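Local coordinates for protein cellulosomal family-48 processive glycoside hydrolase (Bacteroides cellulosolvens, PDB 2Y3N) that is probably a cellulose-degrading cellobiohydrolase, represented here by its calcium-binding dockerin domain, bound to a partner protein chain as a type II cohesin–dockerin complex, at residues G7-D12 against V20-Q25. Residues are numbered along the deposited sequence; the frame is centred on the assembly and turned at random.
Sequences GDLNGD and VMILAQ. With CA (calcium ion), chain G.
L9 meets I22 through methyl groups: L9 CD1 lies 3.7 Å from I22 CG2, and the two side chains run past each other in opposite directions. On the I22 side the branch at CB does the work, because CG2, anti to the backbone N, is the methyl that reaches the loop, while L9 CB lies 4.1 Å from I22 CG2. L9 CD1 also comes within 3.9 Å of L23 N; leucine's terminal methyl thus reaches both the I22 methyl and the helix backbone, which suits an apolar side chain pointing from loop to helix. L9 belongs to the calcium loop of a dockerin, an EF-hand-like loop that leads into helix 17-26, with ligands D8 and N10 on its two sides in sequence. D8 OD1, N10 OD1 and D12 OD1 bind the calcium ion, the last at 2.3 Å; V14 O and the D19 carboxylate complete the protein ligands. A water, itself a ligand, accepts a hydrogen bond from N10 ND2 and donates one to D12 OD2, with 2.5 Å between the water O and D12 OD2; an amide can donate to this water and a carboxylate can accept from it, consistent with the residue types here. Further out, a type I turn from D8 to G11 carries the ligands D8 and N10. G11 has positive phi (58°), readily adopted by glycine. Across the helix, V20 and L23 pack on L56 of helix 50-59.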
# COMPACT_ATOMS: atom_id res chain seq x y z
N GLY D 7 11.40 12.56 -9.78
CA GLY D 7 10.46 11.45 -9.65
C GLY D 7 9.02 11.90 -9.65
O GLY D 7 8.10 11.09 -9.73
N ASP D 8 8.81 13.22 -9.58
CA ASP D 8 7.45 13.77 -9.68
C ASP D 8 6.96 13.80 -11.15
O ASP D 8 6.95 14.87 -11.78
CB ASP D 8 7.42 15.19 -9.08
CG ASP D 8 6.00 15.72 -8.88
OD1 ASP D 8 5.06 14.89 -8.99
OD2 ASP D 8 5.80 16.93 -8.61
N LEU D 9 6.54 12.67 -11.70
CA LEU D 9 6.21 12.62 -13.13
C LEU D 9 4.94 13.37 -13.55
O LEU D 9 4.80 13.78 -14.71
CB LEU D 9 6.16 11.18 -13.62
CG LEU D 9 7.50 10.45 -13.54
CD1 LEU D 9 7.31 9.07 -14.15
CD2 LEU D 9 8.63 11.23 -14.25
N ASN D 10 4.01 13.58 -12.63
CA ASN D 10 2.75 14.24 -12.99
C ASN D 10 2.65 15.62 -12.36
O ASN D 10 1.58 16.21 -12.32
CB ASN D 10 1.54 13.36 -12.65
CG ASN D 10 1.41 13.12 -11.15
OD1 ASN D 10 2.17 13.69 -10.36
ND2 ASN D 10 0.48 12.26 -10.76
N GLY D 11 3.77 16.12 -11.85
CA GLY D 11 3.86 17.53 -11.41
C GLY D 11 2.88 17.98 -10.33
O GLY D 11 2.44 19.15 -10.35
N ASP D 12 2.54 17.10 -9.38
CA ASP D 12 1.61 17.44 -8.30
C ASP D 12 2.28 17.77 -6.97
O ASP D 12 1.59 17.96 -5.98
CB ASP D 12 0.52 16.36 -8.11
CG ASP D 12 1.07 15.03 -7.64
OD1 ASP D 12 2.31 14.88 -7.52
OD2 ASP D 12 0.27 14.11 -7.41
N VAL D 20 4.63 6.34 -10.25
CA VAL D 20 5.22 5.04 -10.68
C VAL D 20 4.39 4.44 -11.84
O VAL D 20 4.93 3.77 -12.71
CB VAL D 20 5.27 4.05 -9.51
CG1 VAL D 20 5.93 2.79 -9.93
CG2 VAL D 20 6.00 4.65 -8.33
N MET D 21 3.09 4.67 -11.85
CA MET D 21 2.18 4.16 -12.88
C MET D 21 2.43 4.81 -14.27
O MET D 21 2.07 4.25 -15.30
CB MET D 21 0.78 4.50 -12.42
CG MET D 21 -0.32 3.57 -12.81
SD MET D 21 -0.19 1.87 -12.29
CE MET D 21 -0.02 1.98 -10.54
N ILE D 22 3.05 6.00 -14.26
CA ILE D 22 3.49 6.69 -15.46
C ILE D 22 4.74 6.04 -16.03
O ILE D 22 4.86 5.92 -17.23
CB ILE D 22 3.76 8.24 -15.21
CG1 ILE D 22 2.51 9.00 -14.74
CG2 ILE D 22 4.37 8.91 -16.46
CD1 ILE D 22 1.33 8.89 -15.67
N LEU D 23 5.68 5.66 -15.18
CA LEU D 23 6.76 4.77 -15.60
C LEU D 23 6.12 3.50 -16.19
O LEU D 23 6.45 3.06 -17.28
CB LEU D 23 7.60 4.37 -14.37
CG LEU D 23 9.12 4.17 -14.43
CD1 LEU D 23 9.72 4.26 -13.02
CD2 LEU D 23 9.51 2.85 -15.10
N ALA D 24 5.18 2.92 -15.42
CA ALA D 24 4.56 1.66 -15.75
C ALA D 24 3.94 1.70 -17.15
O ALA D 24 4.21 0.82 -17.99
CB ALA D 24 3.55 1.29 -14.73
N GLN D 25 3.11 2.70 -17.39
CA GLN D 25 2.44 2.86 -18.68
C GLN D 25 3.40 2.83 -19.88
O GLN D 25 3.02 2.45 -20.99
CB GLN D 25 1.69 4.19 -18.70
CG GLN D 25 0.44 4.23 -17.87
CD GLN D 25 -0.28 5.57 -17.99
OE1 GLN D 25 0.34 6.63 -17.96
NE2 GLN D 25 -1.61 5.51 -18.13
CA CA G . 3.49 13.15 -8.41
O HOH W 1 1.42 11.91 -7.97